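Local atomic coordinates of CRISPR system Cmr subunit Cmr1-1 (Pyrococcus furiosus, PDB entry 4W8Z), a protein that forms part of the type III-B Cmr ribonucleoprotein complex of CRISPR immunity, capping the crRNA-bearing assembly together with Cmr6 and binding RNA. Residues 14-19 with 164-169; 21-26 with 115-120; 36-41 with 153-158; 87-92 with 120-125. One frame throughout, in Å; residues are numbered along the deposited sequence.

Contact 1 (14-19 with 164-169); sequences IESITS and GSMKIV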
loop_
_atom_site.group_PDB
_atom_site.type_symbol
_atom_site.label_atom_id
_atom_site.label_comp_id
_atom_site.label_asym_id
_atom_site.label_seq_id
_atom_site.Cartn_x
_atom_site.Cartn_y
_atom_site.Cartn_z
ATOM N N ILE A 14 11.688 2.707 -11.277
ATOM C CA ILE A 14 10.259 2.473 -11.115
ATOM C C ILE A 14 9.465 3.585 -11.787
ATOM O O ILE A 14 9.954 4.699 -11.959
ATOM C CB ILE A 14 9.854 2.353 -9.629
ATOM C CG1 ILE A 14 9.792 3.729 -8.963
ATOM C CG2 ILE A 14 10.806 1.425 -8.894
ATOM C CD1 ILE A 14 9.319 3.690 -7.520
ATOM N N GLU A 15 8.246 3.263 -12.197
ATOM C CA GLU A 15 7.399 4.208 -12.901
ATOM C C GLU A 15 6.018 4.252 -12.254
ATOM O O GLU A 15 5.495 3.223 -11.818
ATOM C CB GLU A 15 7.296 3.826 -14.380
ATOM C CG GLU A 15 6.341 4.682 -15.191
ATOM C CD GLU A 15 6.246 4.243 -16.644
ATOM O OE1 GLU A 15 7.303 4.087 -17.294
ATOM O OE2 GLU A 15 5.112 4.045 -17.133
ATOM N N SER A 16 5.436 5.446 -12.182
ATOM C CA SER A 16 4.093 5.607 -11.645
ATOM C C SER A 16 3.039 5.064 -12.610
ATOM O O SER A 16 3.020 5.411 -13.792
ATOM C CB SER A 16 3.809 7.079 -11.336
ATOM O OG SER A 16 4.720 7.580 -10.375
ATOM N N ILE A 17 2.169 4.201 -12.098
ATOM C CA ILE A 17 1.025 3.725 -12.862
ATOM C C ILE A 17 -0.150 4.675 -12.656
ATOM O O ILE A 17 -0.895 4.976 -13.591
ATOM C CB ILE A 17 0.631 2.301 -12.451
ATOM C CG1 ILE A 17 1.692 1.306 -12.921
ATOM C CG2 ILE A 17 -0.735 1.936 -13.002
ATOM C CD1 ILE A 17 1.563 -0.061 -12.291
ATOM N N THR A 18 -0.305 5.155 -11.427
ATOM C CA THR A 18 -1.339 6.127 -11.102
ATOM C C THR A 18 -0.713 7.441 -10.651
ATOM O O THR A 18 0.479 7.489 -10.340
ATOM C CB THR A 18 -2.281 5.612 -9.997
ATOM O OG1 THR A 18 -1.509 5.176 -8.869
ATOM C CG2 THR A 18 -3.126 4.455 -10.504
ATOM N N SER A 19 -1.518 8.501 -10.624
ATOM C CA SER A 19 -1.063 9.824 -10.202
ATOM C C SER A 19 -0.378 9.741 -8.848
ATOM O O SER A 19 -0.905 9.137 -7.914
ATOM C CB SER A 19 -2.237 10.802 -10.139
ATOM O OG SER A 19 -2.986 10.780 -11.344
ATOM N N GLY A 164 -0.101 6.567 -6.397
ATOM C CA GLY A 164 1.265 6.152 -6.158
ATOM C C GLY A 164 1.526 4.672 -6.354
ATOM O O GLY A 164 2.482 4.126 -5.801
ATOM N N SER A 165 0.680 4.012 -7.140
ATOM C CA SER A 165 0.969 2.642 -7.546
ATOM C C SER A 165 2.143 2.639 -8.517
ATOM O O SER A 165 2.201 3.454 -9.435
ATOM C CB SER A 165 -0.253 1.988 -8.179
ATOM O OG SER A 165 -1.224 1.680 -7.197
ATOM N N MET A 166 3.078 1.719 -8.306
ATOM C CA MET A 166 4.323 1.700 -9.060
ATOM C C MET A 166 4.542 0.397 -9.816
ATOM O O MET A 166 3.968 -0.639 -9.479
ATOM C CB MET A 166 5.499 1.947 -8.114
ATOM C CG MET A 166 5.396 3.257 -7.356
ATOM S SD MET A 166 5.700 4.672 -8.428
ATOM C CE MET A 166 4.917 5.976 -7.488
ATOM N N LYS A 167 5.382 0.461 -10.844
ATOM C CA LYS A 167 5.874 -0.739 -11.512
ATOM C C LYS A 167 7.360 -0.575 -11.797
ATOM O O LYS A 167 7.864 0.546 -11.859
ATOM C CB LYS A 167 5.100 -1.011 -12.805
ATOM C CG LYS A 167 5.525 -0.165 -13.994
ATOM C CD LYS A 167 4.540 -0.328 -15.132
ATOM C CE LYS A 167 5.227 -0.264 -16.475
ATOM N NZ LYS A 167 4.319 -0.739 -17.563
ATOM N N ILE A 168 8.062 -1.692 -11.948
ATOM C CA ILE A 168 9.478 -1.664 -12.300
ATOM C C ILE A 168 9.637 -1.738 -13.812
ATOM O O ILE A 168 9.236 -2.722 -14.428
ATOM C CB ILE A 168 10.247 -2.824 -11.644
ATOM C CG1 ILE A 168 10.203 -2.696 -10.120
ATOM C CG2 ILE A 168 11.681 -2.861 -12.137
ATOM C CD1 ILE A 168 10.819 -3.869 -9.393
ATOM N N VAL A 169 10.208 -0.701 -14.416
ATOM C CA VAL A 169 10.392 -0.702 -15.863
ATOM C C VAL A 169 11.706 -1.376 -16.256
ATOM O O VAL A 169 11.750 -2.138 -17.218
ATOM C CB VAL A 169 10.341 0.725 -16.459
ATOM C CG1 VAL A 169 8.901 1.180 -16.610
ATOM C CG2 VAL A 169 11.125 1.703 -15.606
#
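Thr18 OG1 is gripped by two backbone groups of the chain that enters the last strand: it accepts from Ser165 N at 3.0 Å and is also hydrogen-bonded to Gly162 O. A chi1 of 52°, with OG1 lodged between its own N and carbonyl carbon, turns the hydroxyl to that side. The bond from Ser165 N extends the antiparallel pairing of the central strand 8-16 with the edge strand 166-172, the β1-β4 neighbours of the ferredoxin-like fold of RAMP proteins. Glu15 and Lys167 form the hydrogen-bonded pair, joined by both N-H...O bonds, and Ile17 N reaches Ser165 O at 2.8 Å just beyond it. On the face shared by Ile14, Ser16 and Met166, the methionine bends at chi2 (-72°) to run beside strand 8-16, its SD 3.9 Å from Ile14 CD1. On the opposite face, that of Glu15 and Lys167, the Ile17 side chain crosses the Lys167 side chain at about a right angle, Ile17 CD1 3.7 Å from Lys167 CB. The charged ends of Glu15 and Lys167 do not touch: Glu15 OE1 is salt-bridged to Arg126 and Lys167 NZ to Glu290. The aliphatic part of Glu15 instead meets Val169, whose CG1 lies 3.8 Å from Glu15 CB.

Contact 2 (21-26 with 115-120); sequences HLLEVL and GTITHY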
loop_
_atom_site.group_PDB
_atom_site.type_symbol
_atom_site.label_atom_id
_atom_site.label_comp_id
_atom_site.label_asym_id
_atom_site.label_seq_id
_atom_site.Cartn_x
_atom_site.Cartn_y
_atom_site.Cartn_z
ATOM N N HIS A 21 1.560 11.639 -5.561
ATOM C CA HIS A 21 1.595 12.895 -4.822
ATOM C C HIS A 21 2.559 12.855 -3.636
ATOM O O HIS A 21 2.204 12.408 -2.544
ATOM C CB HIS A 21 0.191 13.253 -4.344
ATOM C CG HIS A 21 -0.773 13.507 -5.459
ATOM N ND1 HIS A 21 -1.105 14.776 -5.884
ATOM C CD2 HIS A 21 -1.469 12.654 -6.247
ATOM C CE1 HIS A 21 -1.968 14.694 -6.879
ATOM N NE2 HIS A 21 -2.205 13.416 -7.121
ATOM N N LEU A 22 3.778 13.332 -3.857
ATOM C CA LEU A 22 4.798 13.336 -2.817
ATOM C C LEU A 22 4.748 14.652 -2.065
ATOM O O LEU A 22 5.307 15.657 -2.506
ATOM C CB LEU A 22 6.179 13.102 -3.426
ATOM C CG LEU A 22 6.227 11.897 -4.371
ATOM C CD1 LEU A 22 7.620 11.669 -4.928
ATOM C CD2 LEU A 22 5.715 10.650 -3.661
ATOM N N LEU A 23 4.064 14.643 -0.927
ATOM C CA LEU A 23 3.745 15.875 -0.223
ATOM C C LEU A 23 4.219 15.881 1.225
ATOM O O LEU A 23 3.493 16.341 2.108
ATOM C CB LEU A 23 2.235 16.114 -0.261
ATOM C CG LEU A 23 1.594 16.185 -1.645
ATOM C CD1 LEU A 23 0.088 16.376 -1.533
ATOM C CD2 LEU A 23 2.225 17.316 -2.447
ATOM N N GLU A 24 5.432 15.387 1.467
ATOM C CA GLU A 24 5.987 15.343 2.821
ATOM C C GLU A 24 6.091 16.736 3.439
ATOM O O GLU A 24 6.046 16.890 4.661
ATOM C CB GLU A 24 7.361 14.677 2.817
ATOM C CG GLU A 24 7.316 13.193 2.523
ATOM C CD GLU A 24 8.644 12.504 2.777
ATOM O OE1 GLU A 24 8.844 12.002 3.905
ATOM O OE2 GLU A 24 9.483 12.457 1.850
ATOM N N VAL A 25 6.229 17.745 2.584
ATOM C CA VAL A 25 6.295 19.133 3.017
ATOM C C VAL A 25 5.052 19.546 3.805
ATOM O O VAL A 25 5.156 20.219 4.831
ATOM C CB VAL A 25 6.474 20.082 1.807
ATOM C CG1 VAL A 25 6.254 21.523 2.218
ATOM C CG2 VAL A 25 7.858 19.911 1.198
ATOM N N LEU A 26 3.881 19.125 3.334
ATOM C CA LEU A 26 2.615 19.540 3.938
ATOM C C LEU A 26 2.301 18.881 5.283
ATOM O O LEU A 26 1.439 19.359 6.022
ATOM C CB LEU A 26 1.455 19.256 2.980
ATOM C CG LEU A 26 1.447 19.958 1.624
ATOM C CD1 LEU A 26 0.082 19.802 0.972
ATOM C CD2 LEU A 26 1.818 21.424 1.765
ATOM N N GLY A 115 -5.433 25.733 -3.715
ATOM C CA GLY A 115 -4.129 26.136 -4.210
ATOM C C GLY A 115 -2.965 25.673 -3.351
ATOM O O GLY A 115 -1.846 26.156 -3.508
ATOM N N THR A 116 -3.219 24.732 -2.445
ATOM C CA THR A 116 -2.167 24.214 -1.574
ATOM C C THR A 116 -1.186 23.335 -2.358
ATOM O O THR A 116 -0.008 23.233 -2.008
ATOM C CB THR A 116 -2.762 23.423 -0.393
ATOM O OG1 THR A 116 -3.697 24.252 0.308
ATOM C CG2 THR A 116 -1.673 22.986 0.574
ATOM N N ILE A 117 -1.672 22.706 -3.424
ATOM C CA ILE A 117 -0.793 21.991 -4.343
ATOM C C ILE A 117 -1.065 22.432 -5.778
ATOM O O ILE A 117 -2.203 22.733 -6.141
ATOM C CB ILE A 117 -0.950 20.457 -4.230
ATOM C CG1 ILE A 117 -2.368 20.021 -4.591
ATOM C CG2 ILE A 117 -0.593 19.976 -2.831
ATOM C CD1 ILE A 117 -2.595 18.533 -4.438
ATOM N N THR A 118 -0.010 22.478 -6.588
ATOM C CA THR A 118 -0.133 22.909 -7.976
ATOM C C THR A 118 0.415 21.866 -8.942
ATOM O O THR A 118 -0.014 21.786 -10.095
ATOM C CB THR A 118 0.591 24.248 -8.218
ATOM O OG1 THR A 118 1.848 24.248 -7.529
ATOM C CG2 THR A 118 -0.253 25.403 -7.709
ATOM N N HIS A 119 1.359 21.061 -8.466
ATOM C CA HIS A 119 1.963 20.034 -9.304
ATOM C C HIS A 119 1.889 18.644 -8.678
ATOM O O HIS A 119 1.756 18.498 -7.462
ATOM C CB HIS A 119 3.420 20.388 -9.609
ATOM C CG HIS A 119 3.586 21.696 -10.317
ATOM N ND1 HIS A 119 3.477 22.909 -9.673
ATOM C CD2 HIS A 119 3.853 21.979 -11.615
ATOM C CE1 HIS A 119 3.672 23.885 -10.544
ATOM N NE2 HIS A 119 3.902 23.348 -11.727
ATOM N N TYR A 120 1.979 17.628 -9.530
ATOM C CA TYR A 120 1.990 16.238 -9.092
ATOM C C TYR A 120 2.851 15.426 -10.049
ATOM O O TYR A 120 3.407 15.971 -11.004
ATOM C CB TYR A 120 0.568 15.668 -9.027
ATOM C CG TYR A 120 -0.073 15.391 -10.376
ATOM C CD1 TYR A 120 -0.301 16.409 -11.289
ATOM C CD2 TYR A 120 -0.475 14.108 -10.722
ATOM C CE1 TYR A 120 -0.891 16.153 -12.518
ATOM C CE2 TYR A 120 -1.071 13.847 -11.939
ATOM C CZ TYR A 120 -1.275 14.868 -12.833
ATOM O OH TYR A 120 -1.865 14.591 -14.045
#
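Leu23 and Leu26 pack against Ile117 and Thr116 in a mainly apolar, partly buried contact that joins the loop between strand 8-16 and helix 38-54 to the chain leaving helix 106-113. That helix ends in a Schellman motif at Gly115, of positive phi, and the next two residues, Thr116 and Ile117, point their side chains at segment 21-26. All the cross-contacts are van der Waals ones. Ile117 CG2 is the common point: Leu23 CD1 and CD2 both approach it, and Leu26 CD1 lies 3.9 Å away, with each leucine side chain running at about a right angle to the isoleucine. Placing CG1 between N and the carbonyl carbon (chi1 62°) directs the other branch of Ile117 to the leucines. Leu26 CD1 also meets Thr116 CG2 at 3.7 Å, on the methyl side of the threonine. From the loop side, the bond from Leu26 N to Leu23 O closes a turn that brings the two leucines to the same surface, and Ser35 OG accepts from Leu23 N. Ile108 and Leu111 of helix 106-113 also touch Ile117 and continue the apolar patch. Farther along, the rings of His21 and Tyr120 are near parallel, with planes at 19°, but slid apart until they barely overlap, their centroids 5.5 Å from each other. The imidazole therefore meets the root of the tyrosine side chain, with His21 CE1 3.5 Å from Tyr120 CB.

Contact 3 (36-41 with 153-158); sequences PSIKGA and GSVGFR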
loop_
_atom_site.group_PDB
_atom_site.type_symbol
_atom_site.label_atom_id
_atom_site.label_comp_id
_atom_site.label_asym_id
_atom_site.label_seq_id
_atom_site.Cartn_x
_atom_site.Cartn_y
_atom_site.Cartn_z
ATOM N N PRO A 36 3.927 8.858 2.565
ATOM C CA PRO A 36 5.024 7.888 2.627
ATOM C C PRO A 36 6.016 8.054 1.483
ATOM O O PRO A 36 5.617 8.093 0.314
ATOM C CB PRO A 36 4.305 6.540 2.522
ATOM C CG PRO A 36 2.954 6.804 3.092
ATOM C CD PRO A 36 2.611 8.202 2.671
ATOM N N SER A 37 7.296 8.167 1.821
ATOM C CA SER A 37 8.351 8.233 0.821
ATOM C C SER A 37 8.730 6.815 0.429
ATOM O O SER A 37 8.279 5.855 1.054
ATOM C CB SER A 37 9.568 8.987 1.358
ATOM O OG SER A 37 10.227 8.232 2.362
ATOM N N ILE A 38 9.557 6.677 -0.600
ATOM C CA ILE A 38 10.031 5.362 -1.006
ATOM C C ILE A 38 10.848 4.712 0.110
ATOM O O ILE A 38 10.648 3.540 0.430
ATOM C CB ILE A 38 10.868 5.446 -2.289
ATOM C CG1 ILE A 38 10.000 5.959 -3.438
ATOM C CG2 ILE A 38 11.469 4.091 -2.633
ATOM C CD1 ILE A 38 10.677 5.902 -4.788
ATOM N N LYS A 39 11.753 5.482 0.712
ATOM C CA LYS A 39 12.553 4.991 1.829
ATOM C C LYS A 39 11.665 4.601 3.006
ATOM O O LYS A 39 11.868 3.563 3.635
ATOM C CB LYS A 39 13.571 6.042 2.276
ATOM C CG LYS A 39 14.493 6.536 1.175
ATOM C CD LYS A 39 15.606 7.395 1.752
ATOM C CE LYS A 39 16.403 8.078 0.658
ATOM N NZ LYS A 39 17.486 8.928 1.227
ATOM N N GLY A 40 10.674 5.439 3.294
ATOM C CA GLY A 40 9.769 5.203 4.406
ATOM C C GLY A 40 8.882 3.993 4.192
ATOM O O GLY A 40 8.642 3.214 5.117
ATOM N N ALA A 41 8.397 3.833 2.965
ATOM C CA ALA A 41 7.530 2.713 2.627
ATOM C C ALA A 41 8.288 1.383 2.607
ATOM O O ALA A 41 7.736 0.346 2.978
ATOM C CB ALA A 41 6.864 2.957 1.293
ATOM N N GLY A 153 2.357 -2.393 -2.305
ATOM C CA GLY A 153 2.247 -1.080 -1.705
ATOM C C GLY A 153 2.099 0.045 -2.708
ATOM O O GLY A 153 1.591 -0.150 -3.811
ATOM N N SER A 154 2.564 1.222 -2.303
ATOM C CA SER A 154 2.445 2.457 -3.065
ATOM C C SER A 154 3.029 3.579 -2.218
ATOM O O SER A 154 3.344 3.368 -1.047
ATOM C CB SER A 154 0.991 2.755 -3.424
ATOM O OG SER A 154 0.169 2.650 -2.276
ATOM N N VAL A 155 3.179 4.769 -2.795
ATOM C CA VAL A 155 3.774 5.889 -2.062
ATOM C C VAL A 155 3.011 7.204 -2.242
ATOM O O VAL A 155 2.346 7.418 -3.255
ATOM C CB VAL A 155 5.241 6.114 -2.485
ATOM C CG1 VAL A 155 6.091 4.895 -2.159
ATOM C CG2 VAL A 155 5.319 6.437 -3.965
ATOM N N GLY A 156 3.107 8.078 -1.246
ATOM C CA GLY A 156 2.517 9.399 -1.336
ATOM C C GLY A 156 1.171 9.584 -0.653
ATOM O O GLY A 156 0.634 8.672 -0.017
ATOM N N PHE A 157 0.623 10.788 -0.794
ATOM C CA PHE A 157 -0.681 11.114 -0.235
ATOM C C PHE A 157 -1.773 10.275 -0.901
ATOM O O PHE A 157 -1.826 10.179 -2.130
ATOM C CB PHE A 157 -0.967 12.610 -0.398
ATOM C CG PHE A 157 -2.221 13.073 0.291
ATOM C CD1 PHE A 157 -2.501 12.674 1.586
ATOM C CD2 PHE A 157 -3.109 13.930 -0.349
ATOM C CE1 PHE A 157 -3.653 13.106 2.231
ATOM C CE2 PHE A 157 -4.264 14.363 0.289
ATOM C CZ PHE A 157 -4.535 13.948 1.582
ATOM N N ARG A 158 -2.624 9.666 -0.073
ATOM C CA ARG A 158 -3.765 8.858 -0.524
ATOM C C ARG A 158 -3.363 7.565 -1.241
ATOM O O ARG A 158 -4.145 7.004 -2.008
ATOM C CB ARG A 158 -4.684 9.691 -1.427
ATOM C CG ARG A 158 -5.566 10.657 -0.670
ATOM C CD ARG A 158 -6.596 9.903 0.162
ATOM N NE ARG A 158 -7.285 10.793 1.086
ATOM C CZ ARG A 158 -6.938 10.966 2.358
ATOM N NH1 ARG A 158 -5.913 10.294 2.864
ATOM N NH2 ARG A 158 -7.618 11.809 3.126
#
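Ser154 touches Ala41 through its backbone, the carbonyl O lying 4.2 Å from Ala41 CB, while its hydroxyl is bonded to Ser159 O. Val155 follows as the main apolar element. Its CG1, anti to the carbonyl carbon (chi1 -62°), reaches into the first turn of helix 38-54, where Ala41 CB is 4.0 Å away and Ile38 CG1 4.2 Å. Leu149 of helix 136-152 touches all three of these side chains, so Val155 is held where the two helices come together. Helices 38-54 and 136-152 correspond to the two core helices of the ferredoxin-like βαββαβ fold of RAMP proteins, and segment 153-158 leads from the second of them toward strand 166-172. The start of helix 38-54 is itself capped: Ser37, at the N-cap, accepts from Gly40 N through OG at 3.0 Å. Gly156 then supplies the hydrogen bond of the contact, its N donating to Pro36 O at 3.0 Å. The donor lies in the carbonyl plane on a lone pair, although the N-H...O angle is a bent 135°. A phi of 99° with an extended psi suits glycine here, and Pro36 CD rests near Gly156 O. Phe157 and Arg158 point away from segment 36-41: Arg158 CG lies over the Phe157 ring, 3.9 Å above its plane, and Arg158 NH2 forms salt bridges to Glu32 and Asp318.

Contact 4 (87-92 with 120-125); sequences SPKRLN and YYPPGS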
loop_
_atom_site.group_PDB
_atom_site.type_symbol
_atom_site.label_atom_id
_atom_site.label_comp_id
_atom_site.label_asym_id
_atom_site.label_seq_id
_atom_site.Cartn_x
_atom_site.Cartn_y
_atom_site.Cartn_z
ATOM N N SER A 87 9.906 15.590 -14.284
ATOM C CA SER A 87 9.555 16.859 -13.668
ATOM C C SER A 87 8.075 16.856 -13.307
ATOM O O SER A 87 7.252 16.317 -14.053
ATOM C CB SER A 87 9.880 18.024 -14.605
ATOM O OG SER A 87 9.241 17.858 -15.860
ATOM N N PRO A 88 7.733 17.437 -12.148
ATOM C CA PRO A 88 6.325 17.556 -11.759
ATOM C C PRO A 88 5.532 18.307 -12.818
ATOM O O PRO A 88 6.077 19.209 -13.446
ATOM C CB PRO A 88 6.388 18.343 -10.449
ATOM C CG PRO A 88 7.742 18.041 -9.898
ATOM C CD PRO A 88 8.644 17.912 -11.091
ATOM N N LYS A 89 4.273 17.933 -13.019
ATOM C CA LYS A 89 3.451 18.546 -14.056
ATOM C C LYS A 89 2.283 19.308 -13.446
ATOM O O LYS A 89 1.925 19.083 -12.293
ATOM C CB LYS A 89 2.940 17.486 -15.031
ATOM C CG LYS A 89 4.035 16.650 -15.682
ATOM C CD LYS A 89 4.905 17.488 -16.602
ATOM C CE LYS A 89 5.814 16.614 -17.452
ATOM N NZ LYS A 89 6.852 15.905 -16.655
ATOM N N ARG A 90 1.695 20.210 -14.227
ATOM C CA ARG A 90 0.599 21.052 -13.756
ATOM C C ARG A 90 -0.658 20.226 -13.502
ATOM O O ARG A 90 -1.006 19.351 -14.295
ATOM C CB ARG A 90 0.307 22.160 -14.769
ATOM C CG ARG A 90 -0.408 23.366 -14.188
ATOM C CD ARG A 90 0.411 24.001 -13.079
ATOM N NE ARG A 90 -0.160 25.269 -12.634
ATOM C CZ ARG A 90 -1.146 25.375 -11.749
ATOM N NH1 ARG A 90 -1.601 26.571 -11.405
ATOM N NH2 ARG A 90 -1.680 24.285 -11.210
ATOM N N LEU A 91 -1.333 20.508 -12.393
ATOM C CA LEU A 91 -2.533 19.766 -12.020
ATOM C C LEU A 91 -3.784 20.345 -12.676
ATOM O O LEU A 91 -4.082 21.531 -12.532
ATOM C CB LEU A 91 -2.704 19.753 -10.500
ATOM C CG LEU A 91 -3.974 19.078 -9.972
ATOM C CD1 LEU A 91 -3.975 17.595 -10.305
ATOM C CD2 LEU A 91 -4.128 19.293 -8.475
ATOM N N ASN A 92 -4.508 19.493 -13.396
ATOM C CA ASN A 92 -5.778 19.869 -14.007
ATOM C C ASN A 92 -6.950 19.464 -13.112
ATOM O O ASN A 92 -7.213 18.278 -12.918
ATOM C CB ASN A 92 -5.903 19.228 -15.393
ATOM C CG ASN A 92 -7.201 19.586 -16.095
ATOM O OD1 ASN A 92 -7.940 20.470 -15.660
ATOM N ND2 ASN A 92 -7.479 18.901 -17.198
ATOM N N TYR A 120 1.979 17.628 -9.530
ATOM C CA TYR A 120 1.990 16.238 -9.092
ATOM C C TYR A 120 2.851 15.426 -10.049
ATOM O O TYR A 120 3.407 15.971 -11.004
ATOM C CB TYR A 120 0.568 15.668 -9.027
ATOM C CG TYR A 120 -0.073 15.391 -10.376
ATOM C CD1 TYR A 120 -0.301 16.409 -11.289
ATOM C CD2 TYR A 120 -0.475 14.108 -10.722
ATOM C CE1 TYR A 120 -0.891 16.153 -12.518
ATOM C CE2 TYR A 120 -1.071 13.847 -11.939
ATOM C CZ TYR A 120 -1.275 14.868 -12.833
ATOM O OH TYR A 120 -1.865 14.591 -14.045
ATOM N N TYR A 121 2.971 14.130 -9.792
ATOM C CA TYR A 121 3.667 13.238 -10.711
ATOM C C TYR A 121 2.656 12.352 -11.430
ATOM O O TYR A 121 2.108 11.421 -10.836
ATOM C CB TYR A 121 4.699 12.382 -9.975
ATOM C CG TYR A 121 5.933 13.130 -9.522
ATOM C CD1 TYR A 121 6.894 13.545 -10.438
ATOM C CD2 TYR A 121 6.149 13.405 -8.176
ATOM C CE1 TYR A 121 8.029 14.221 -10.026
ATOM C CE2 TYR A 121 7.282 14.081 -7.757
ATOM C CZ TYR A 121 8.216 14.484 -8.687
ATOM O OH TYR A 121 9.341 15.154 -8.269
ATOM N N PRO A 122 2.395 12.648 -12.710
ATOM C CA PRO A 122 1.391 11.909 -13.484
ATOM C C PRO A 122 1.886 10.521 -13.874
ATOM O O PRO A 122 3.094 10.279 -13.801
ATOM C CB PRO A 122 1.190 12.793 -14.719
ATOM C CG PRO A 122 2.500 13.468 -14.892
ATOM C CD PRO A 122 3.028 13.714 -13.506
ATOM N N PRO A 123 0.966 9.616 -14.259
ATOM C CA PRO A 123 1.350 8.285 -14.746
ATOM C C PRO A 123 2.454 8.365 -15.796
ATOM O O PRO A 123 2.324 9.112 -16.765
ATOM C CB PRO A 123 0.053 7.748 -15.352
ATOM C CG PRO A 123 -1.019 8.413 -14.554
ATOM C CD PRO A 123 -0.500 9.782 -14.206
ATOM N N GLY A 124 3.530 7.614 -15.595
ATOM C CA GLY A 124 4.666 7.672 -16.492
ATOM C C GLY A 124 5.860 8.340 -15.835
ATOM O O GLY A 124 6.967 8.289 -16.358
ATOM N N SER A 125 5.637 8.981 -14.694
ATOM C CA SER A 125 6.730 9.569 -13.930
ATOM C C SER A 125 7.705 8.476 -13.530
ATOM O O SER A 125 7.287 7.409 -13.082
ATOM C CB SER A 125 6.203 10.288 -12.689
ATOM O OG SER A 125 5.382 11.397 -13.033
#
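Lys89 and Tyr120 form an antiparallel hydrogen-bonded pair: Lys89 N donates to Tyr120 O at 2.9 Å, and Tyr120 N returns a bond to Lys89 O at 3.1 Å. Side chains pack round the pair. Leu91 CD1 lies over one face of the Tyr120 ring, 4.0 Å from Tyr120 CD1, while a backbone oxygen, Arg90 O, sits at the ring's edge, in its plane. Pro122 is crossed at about a right angle by the lysine, Lys89 CG to Pro122 CG at 3.6 Å. Pro88 and Tyr121 lie side by side, pointing the same way, with Pro88 CG 3.7 Å from Tyr121 OH. This small two-stranded sheet, 89-90 with 119-120, stands at the surface of the RAMP domain, apart from the main four-stranded sheet. Lys89 bends at chi2 (-66°) and again at chi4, which curls Lys89 NZ back to Ser87 O at 2.7 Å, with Ser87 OG as a longer second acceptor. Tyr121 meets Phe127 edge-to-face. Further out, Pro122 to Ser125 make a type II turn with Gly124 at its third position, and Pro122 O takes bonds from both Ser125 N and Ser125 OG, the latter at 2.7 Å.

Overall arrangement
From the N terminus, strand 8-16 opens contact 1, which closes the longest loop by pairing it with strand 166-172; contacts 2, 3 and 4 all nest inside that loop. The chain next enters contact 2, which closes the loop from 26 to 115 and ties the start of that loop to the exit of helix 106-113. Contact 3 closes the one from 41 to 153, bringing the start of helix 38-54 to the chain following helix 136-152. Contacts 2 and 3 cross along the chain and meet through His21 O and Phe157 N. Contact 4 closes a short loop nested within contact 3; it crosses contact 2 and shares Tyr120 with it. Ser16 bonds to Gly124 and Ser125, linking contact 4 back to the main sheet at contact 1.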